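Local atomic coordinates of Non-structural protein 3 (Porcine deltacoronavirus, PDB entry 6LN0), a protein that is a multidomain coronavirus replication protein whose macro domain and papain-like protease domain probably bind ADP-ribose and cleave the viral polyprotein, respectively. Residues S10-I24 / C142-M154. Sequence-based numbering, arbitrary orientation.
Sequences SPTKVELVVGELASI and CPSDIGRVTLVTM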
ATOM      1  N   SER A  10       1.218 -25.967  19.586  1.00 80.76           N
ATOM      2  CA  SER A  10       2.149 -24.856  19.436  1.00 76.69           C
ATOM      3  C   SER A  10       2.043 -24.372  18.000  1.00 81.58           C
ATOM      4  O   SER A  10       1.758 -25.177  17.111  1.00 80.71           O
ATOM      5  CB  SER A  10       3.589 -25.278  19.750  1.00 78.43           C
ATOM      6  OG  SER A  10       3.880 -25.090  21.120  1.00 78.58           O
ATOM      7  N   PRO A  11       2.233 -23.080  17.745  1.00 83.24           N
ATOM      8  CA  PRO A  11       2.166 -22.598  16.358  1.00 81.84           C
ATOM      9  C   PRO A  11       3.154 -23.366  15.494  1.00 79.28           C
ATOM     10  O   PRO A  11       4.317 -23.525  15.867  1.00 79.42           O
ATOM     11  CB  PRO A  11       2.548 -21.119  16.483  1.00 83.49           C
ATOM     12  CG  PRO A  11       3.344 -21.052  17.774  1.00 81.61           C
ATOM     13  CD  PRO A  11       2.637 -22.015  18.678  1.00 79.43           C
ATOM     14  N   THR A  12       2.683 -23.866  14.346  1.00 76.67           N
ATOM     15  CA  THR A  12       3.541 -24.704  13.513  1.00 76.41           C
ATOM     16  C   THR A  12       4.675 -23.900  12.909  1.00 78.31           C
ATOM     17  O   THR A  12       4.462 -22.812  12.363  1.00 81.00           O
ATOM     18  CB  THR A  12       2.774 -25.362  12.378  1.00 75.80           C
ATOM     19  OG1 THR A  12       2.470 -24.385  11.381  1.00 83.55           O
ATOM     20  CG2 THR A  12       1.545 -25.955  12.870  1.00 74.04           C
ATOM     21  N   LYS A  13       5.881 -24.455  12.992  1.00 74.72           N
ATOM     22  CA  LYS A  13       7.046 -23.919  12.299  1.00 74.52           C
ATOM     23  C   LYS A  13       7.674 -25.073  11.521  1.00 73.36           C
ATOM     24  O   LYS A  13       8.433 -25.881  12.068  1.00 70.74           O
ATOM     25  CB  LYS A  13       8.018 -23.251  13.269  1.00 75.55           C
ATOM     26  CG  LYS A  13       7.458 -21.931  13.866  1.00 84.71           C
ATOM     27  CD  LYS A  13       6.909 -20.959  12.783  1.00 79.54           C
ATOM     28  CE  LYS A  13       7.244 -19.486  13.072  1.00 75.24           C
ATOM     29  NZ  LYS A  13       6.099 -18.719  13.661  1.00 81.25           N
ATOM     30  N   VAL A  14       7.300 -25.145  10.243  1.00 72.60           N
ATOM     31  CA  VAL A  14       7.826 -26.120   9.304  1.00 65.49           C
ATOM     32  C   VAL A  14       9.299 -25.844   9.040  1.00 71.95           C
ATOM     33  O   VAL A  14       9.734 -24.685   9.000  1.00 77.37           O
ATOM     34  CB  VAL A  14       7.006 -26.035   8.009  1.00 59.84           C
ATOM     35  CG1 VAL A  14       7.600 -26.887   6.929  1.00 60.33           C
ATOM     36  CG2 VAL A  14       5.572 -26.396   8.278  1.00 61.67           C
ATOM     37  N   GLU A  15      10.080 -26.904   8.859  1.00 65.78           N
ATOM     38  CA  GLU A  15      11.461 -26.763   8.428  1.00 66.94           C
ATOM     39  C   GLU A  15      11.758 -27.813   7.364  1.00 75.29           C
ATOM     40  O   GLU A  15      11.337 -28.970   7.477  1.00 76.64           O
ATOM     41  CB  GLU A  15      12.444 -26.883   9.604  1.00 74.42           C
ATOM     42  CG  GLU A  15      12.692 -28.310  10.114  1.00 75.74           C
ATOM     43  CD  GLU A  15      13.057 -28.355  11.598  1.00 83.78           C
ATOM     44  OE1 GLU A  15      14.264 -28.473  11.919  1.00 83.72           O
ATOM     45  OE2 GLU A  15      12.134 -28.271  12.443  1.00 86.14           O
ATOM     46  N   LEU A  16      12.462 -27.398   6.314  1.00 73.92           N
ATOM     47  CA  LEU A  16      12.786 -28.265   5.190  1.00 66.52           C
ATOM     48  C   LEU A  16      14.275 -28.548   5.248  1.00 76.08           C
ATOM     49  O   LEU A  16      15.091 -27.660   4.982  1.00 78.92           O
ATOM     50  CB  LEU A  16      12.397 -27.621   3.869  1.00 66.90           C
ATOM     51  CG  LEU A  16      12.196 -28.611   2.734  1.00 68.89           C
ATOM     52  CD1 LEU A  16      11.150 -28.085   1.796  1.00 69.10           C
ATOM     53  CD2 LEU A  16      13.492 -28.825   2.001  1.00 74.40           C
ATOM     54  N   VAL A  17      14.627 -29.781   5.589  1.00 77.37           N
ATOM     55  CA  VAL A  17      16.011 -30.149   5.846  1.00 74.91           C
ATOM     56  C   VAL A  17      16.574 -30.923   4.658  1.00 78.68           C
ATOM     57  O   VAL A  17      15.859 -31.627   3.924  1.00 70.85           O
ATOM     58  CB  VAL A  17      16.105 -30.928   7.173  1.00 76.66           C
ATOM     59  CG1 VAL A  17      17.469 -31.568   7.356  1.00 76.19           C
ATOM     60  CG2 VAL A  17      15.808 -29.973   8.325  1.00 74.83           C
ATOM     61  N   VAL A  18      17.888 -30.780   4.477  1.00 85.45           N
ATOM     62  CA  VAL A  18      18.619 -31.104   3.257  1.00 84.58           C
ATOM     63  C   VAL A  18      18.852 -32.606   3.071  1.00 80.78           C
ATOM     64  O   VAL A  18      18.167 -33.245   2.261  1.00 78.90           O
ATOM     65  CB  VAL A  18      19.947 -30.319   3.256  1.00 85.53           C
ATOM     66  CG1 VAL A  18      19.703 -28.903   2.770  1.00 78.41           C
ATOM     67  CG2 VAL A  18      20.561 -30.274   4.673  1.00 75.94           C
ATOM     68  N   GLY A  19      19.812 -33.178   3.823  1.00 84.37           N
ATOM     69  CA  GLY A  19      20.346 -34.511   3.566  1.00 88.25           C
ATOM     70  C   GLY A  19      19.425 -35.673   3.888  1.00 84.63           C
ATOM     71  O   GLY A  19      18.198 -35.539   3.891  1.00 87.93           O
ATOM     72  N   GLU A  20      20.015 -36.837   4.169  1.00 86.91           N
ATOM     73  CA  GLU A  20      19.205 -38.047   4.320  1.00 83.42           C
ATOM     74  C   GLU A  20      18.788 -38.305   5.771  1.00 79.14           C
ATOM     75  O   GLU A  20      19.249 -37.660   6.706  1.00 76.30           O
ATOM     76  CB  GLU A  20      19.922 -39.276   3.745  1.00 76.86           C
ATOM     77  CG  GLU A  20      19.081 -40.602   3.768  1.00 82.55           C
ATOM     78  CD  GLU A  20      17.596 -40.460   3.301  1.00 88.52           C
ATOM     79  OE1 GLU A  20      16.868 -39.536   3.728  1.00 93.30           O
ATOM     80  OE2 GLU A  20      17.126 -41.317   2.512  1.00 89.64           O
ATOM     81  N   LEU A  21      17.886 -39.278   5.934  1.00 75.14           N
ATOM     82  CA  LEU A  21      17.117 -39.423   7.167  1.00 74.50           C
ATOM     83  C   LEU A  21      18.014 -39.624   8.378  1.00 74.00           C
ATOM     84  O   LEU A  21      17.798 -38.993   9.418  1.00 75.62           O
ATOM     85  CB  LEU A  21      16.121 -40.579   7.025  1.00 71.70           C
ATOM     86  CG  LEU A  21      15.044 -40.172   6.023  1.00 75.37           C
ATOM     87  CD1 LEU A  21      14.123 -41.316   5.707  1.00 67.46           C
ATOM     88  CD2 LEU A  21      14.252 -38.938   6.501  1.00 66.04           C
ATOM     89  N   ALA A  22      19.050 -40.463   8.249  1.00 71.58           N
ATOM     90  CA  ALA A  22      19.989 -40.678   9.347  1.00 75.21           C
ATOM     91  C   ALA A  22      20.520 -39.373   9.931  1.00 71.95           C
ATOM     92  O   ALA A  22      20.889 -39.329  11.105  1.00 70.74           O
ATOM     93  CB  ALA A  22      21.162 -41.554   8.881  1.00 68.03           C
ATOM     94  N   SER A  23      20.527 -38.300   9.151  1.00 80.13           N
ATOM     95  CA  SER A  23      21.022 -37.007   9.597  1.00 75.92           C
ATOM     96  C   SER A  23      20.117 -36.312  10.605  1.00 74.33           C
ATOM     97  O   SER A  23      20.617 -35.516  11.413  1.00 81.02           O
ATOM     98  CB  SER A  23      21.169 -36.076   8.410  1.00 81.53           C
ATOM     99  OG  SER A  23      19.946 -35.955   7.710  1.00 84.10           O
ATOM    100  N   ILE A  24      18.814 -36.610  10.605  1.00 72.52           N
ATOM    101  CA  ILE A  24      17.857 -35.685  11.195  1.00 71.78           C
ATOM    102  C   ILE A  24      18.053 -35.603  12.704  1.00 71.41           C
ATOM    103  O   ILE A  24      18.428 -36.580  13.368  1.00 71.22           O
ATOM    104  CB  ILE A  24      16.431 -36.115  10.814  1.00 67.98           C
ATOM    105  CG1 ILE A  24      16.217 -35.983   9.313  1.00 66.56           C
ATOM    106  CG2 ILE A  24      15.384 -35.268  11.530  1.00 65.40           C
ATOM    107  CD1 ILE A  24      16.007 -34.534   8.860  1.00 69.91           C
ATOM    108  N   CYS A 142      -1.372 -29.238   6.246  1.00 57.99           N
ATOM    109  CA  CYS A 142      -0.721 -29.022   7.524  1.00 64.33           C
ATOM    110  C   CYS A 142      -1.601 -28.209   8.458  1.00 73.51           C
ATOM    111  O   CYS A 142      -1.980 -27.077   8.107  1.00 74.85           O
ATOM    112  CB  CYS A 142       0.623 -28.329   7.277  1.00 63.45           C
ATOM    113  SG  CYS A 142       1.704 -28.349   8.703  1.00 70.32           S
ATOM    114  N   PRO A 143      -1.979 -28.739   9.624  1.00 75.36           N
ATOM    115  CA  PRO A 143      -2.711 -27.944  10.610  1.00 72.05           C
ATOM    116  C   PRO A 143      -1.839 -26.833  11.166  1.00 75.86           C
ATOM    117  O   PRO A 143      -0.618 -26.828  11.015  1.00 76.06           O
ATOM    118  CB  PRO A 143      -3.086 -28.950  11.695  1.00 72.34           C
ATOM    119  CG  PRO A 143      -3.085 -30.275  10.973  1.00 75.91           C
ATOM    120  CD  PRO A 143      -1.973 -30.174   9.968  1.00 71.05           C
ATOM    121  N   SER A 144      -2.493 -25.882  11.849  1.00 70.17           N
ATOM    122  CA  SER A 144      -1.841 -24.656  12.307  1.00 74.34           C
ATOM    123  C   SER A 144      -1.225 -24.764  13.698  1.00 78.51           C
ATOM    124  O   SER A 144      -0.424 -23.899  14.073  1.00 80.16           O
ATOM    125  CB  SER A 144      -2.841 -23.495  12.287  1.00 78.38           C
ATOM    126  OG  SER A 144      -4.110 -23.893  12.783  1.00 77.09           O
ATOM    127  N   ASP A 145      -1.527 -25.820  14.452  1.00 75.93           N
ATOM    128  CA  ASP A 145      -1.119 -25.907  15.850  1.00 77.05           C
ATOM    129  C   ASP A 145      -0.214 -27.104  16.129  1.00 82.21           C
ATOM    130  O   ASP A 145      -0.070 -27.507  17.285  1.00 82.76           O
ATOM    131  CB  ASP A 145      -2.354 -25.964  16.750  1.00 79.16           C
ATOM    132  CG  ASP A 145      -3.288 -27.108  16.389  1.00 79.06           C
ATOM    133  OD1 ASP A 145      -3.307 -27.520  15.208  1.00 80.11           O
ATOM    134  OD2 ASP A 145      -4.011 -27.592  17.289  1.00 80.75           O
ATOM    135  N   ILE A 146       0.420 -27.666  15.104  1.00 76.44           N
ATOM    136  CA  ILE A 146       1.150 -28.921  15.239  1.00 74.33           C
ATOM    137  C   ILE A 146       2.651 -28.629  15.204  1.00 75.96           C
ATOM    138  O   ILE A 146       3.396 -29.173  14.382  1.00 76.07           O
ATOM    139  CB  ILE A 146       0.674 -29.903  14.145  1.00 73.07           C
ATOM    140  CG1 ILE A 146       1.478 -31.196  14.068  1.00 74.35           C
ATOM    141  CG2 ILE A 146       0.627 -29.237  12.778  1.00 77.20           C
ATOM    142  CD1 ILE A 146       0.985 -32.085  12.967  1.00 68.20           C
ATOM    143  N   GLY A 147       3.088 -27.724  16.085  1.00 72.67           N
ATOM    144  CA  GLY A 147       4.484 -27.435  16.384  1.00 70.71           C
ATOM    145  C   GLY A 147       5.527 -27.590  15.299  1.00 69.16           C
ATOM    146  O   GLY A 147       5.302 -27.245  14.136  1.00 72.14           O
ATOM    147  N   ARG A 148       6.686 -28.114  15.682  1.00 69.04           N
ATOM    148  CA  ARG A 148       7.799 -28.266  14.755  1.00 70.80           C
ATOM    149  C   ARG A 148       7.570 -29.452  13.812  1.00 70.22           C
ATOM    150  O   ARG A 148       7.170 -30.539  14.250  1.00 67.31           O
ATOM    151  CB  ARG A 148       9.089 -28.441  15.548  1.00 67.51           C
ATOM    152  CG  ARG A 148      10.289 -28.775  14.712  1.00 71.99           C
ATOM    153  CD  ARG A 148      11.384 -29.434  15.558  1.00 70.19           C
ATOM    154  NE  ARG A 148      12.561 -29.718  14.744  1.00 73.65           N
ATOM    155  CZ  ARG A 148      13.325 -30.805  14.848  1.00 76.38           C
ATOM    156  NH1 ARG A 148      14.366 -30.943  14.040  1.00 77.31           N
ATOM    157  NH2 ARG A 148      13.066 -31.744  15.753  1.00 70.04           N
ATOM    158  N   VAL A 149       7.802 -29.233  12.511  1.00 68.83           N
ATOM    159  CA  VAL A 149       7.636 -30.256  11.471  1.00 68.22           C
ATOM    160  C   VAL A 149       8.842 -30.234  10.540  1.00 67.65           C
ATOM    161  O   VAL A 149       9.320 -29.163  10.154  1.00 70.98           O
ATOM    162  CB  VAL A 149       6.346 -30.058  10.645  1.00 61.67           C
ATOM    163  CG1 VAL A 149       6.204 -31.181   9.639  1.00 58.12           C
ATOM    164  CG2 VAL A 149       5.143 -30.005  11.549  1.00 64.59           C
ATOM    165  N   THR A 150       9.309 -31.415  10.142  1.00 66.60           N
ATOM    166  CA  THR A 150      10.538 -31.560   9.375  1.00 62.86           C
ATOM    167  C   THR A 150      10.253 -32.315   8.089  1.00 61.98           C
ATOM    168  O   THR A 150       9.864 -33.486   8.132  1.00 63.90           O
ATOM    169  CB  THR A 150      11.589 -32.314  10.187  1.00 65.03           C
ATOM    170  OG1 THR A 150      11.982 -31.528  11.317  1.00 69.60           O
ATOM    171  CG2 THR A 150      12.798 -32.616   9.327  1.00 62.49           C
ATOM    172  N   LEU A 151      10.460 -31.662   6.953  1.00 62.31           N
ATOM    173  CA  LEU A 151      10.469 -32.355   5.675  1.00 60.61           C
ATOM    174  C   LEU A 151      11.898 -32.592   5.231  1.00 60.99           C
ATOM    175  O   LEU A 151      12.822 -31.869   5.609  1.00 65.23           O
ATOM    176  CB  LEU A 151       9.740 -31.585   4.583  1.00 69.38           C
ATOM    177  CG  LEU A 151       8.442 -30.884   4.902  1.00 68.65           C
ATOM    178  CD1 LEU A 151       8.852 -29.503   5.275  1.00 69.80           C
ATOM    179  CD2 LEU A 151       7.571 -30.861   3.665  1.00 64.26           C
ATOM    180  N   VAL A 152      12.062 -33.608   4.395  1.00 61.14           N
ATOM    181  CA  VAL A 152      13.370 -34.135   4.042  1.00 67.32           C
ATOM    182  C   VAL A 152      13.429 -34.279   2.534  1.00 64.71           C
ATOM    183  O   VAL A 152      12.514 -34.849   1.927  1.00 59.11           O
ATOM    184  CB  VAL A 152      13.646 -35.487   4.728  1.00 64.90           C
ATOM    185  CG1 VAL A 152      14.975 -36.069   4.238  1.00 68.22           C
ATOM    186  CG2 VAL A 152      13.639 -35.322   6.247  1.00 57.47           C
ATOM    187  N   THR A 153      14.522 -33.791   1.938  1.00 71.30           N
ATOM    188  CA  THR A 153      14.571 -33.662   0.486  1.00 80.14           C
ATOM    189  C   THR A 153      15.715 -34.466  -0.153  1.00 78.54           C
ATOM    190  O   THR A 153      15.483 -35.579  -0.635  1.00 76.97           O
ATOM    191  CB  THR A 153      14.624 -32.160   0.126  1.00 75.44           C
ATOM    192  OG1 THR A 153      14.734 -31.987  -1.291  1.00 80.86           O
ATOM    193  CG2 THR A 153      15.758 -31.393   0.870  1.00 77.88           C
ATOM    194  N   MET A 154      16.944 -33.929  -0.136  1.00 79.76           N
ATOM    195  CA  MET A 154      18.072 -34.373  -0.975  1.00 86.26           C
ATOM    196  C   MET A 154      17.881 -34.023  -2.459  1.00 86.10           C
ATOM    197  O   MET A 154      18.271 -34.788  -3.342  1.00 87.79           O
ATOM    198  CB  MET A 154      18.347 -35.865  -0.817  1.00 85.78           C
ATOM    199  CG  MET A 154      19.197 -36.231   0.364  1.00 83.97           C
ATOM    200  SD  MET A 154      19.608 -37.955   0.170  1.00 90.75           S
ATOM    201  CE  MET A 154      18.343 -38.488  -0.993  1.00 82.64           C
TER
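E15 and R148 meet side-on across two neighbouring strands: R148 NE lies 2.8 Å from E15 OE2, on the syn side but tilted out of the carboxylate plane, while R148 NH1 is 3.3 Å from E15 OE1 and meets it from above that plane. Each nitrogen takes its own oxygen, yet the carboxylate and guanidinium planes stand 58° apart, so the salt bridge is twisted rather than flat. E15 reaches R148 because its CG sits between the backbone N and the carbonyl carbon (chi1 77°), while the arginine chain runs extended to NE. Beneath them the backbones pair in parallel, their axes 10° apart: E15 N donates to V149 O at 2.7 Å, L151 N to E15 O, and V17 N to L151 O at 2.8 Å. Toward S10 the register slips by one residue, a beta bulge, and T12 N turns to S144 O. Strand 10-17 is an edge strand of the macro domain's mixed six-stranded sheet, with 146-152 parallel beside it. On the sheet face of V14 and L16, V14 CG1 touches L151 CD1 at 3.3 Å, and helix 131-141 covers this face through L135 and F138. On the other face V152 CG2 packs against L21 CD2 (3.7 Å) and I24 CD1 (3.6 Å), while I24 and T150 meet tip to tip. Further out, K25 O accepts a hydrogen bond from R148 NH2, and T150 OG1, hydrogen-bonded to H116 NE2, lies over one guanidinium face, offset toward the rim.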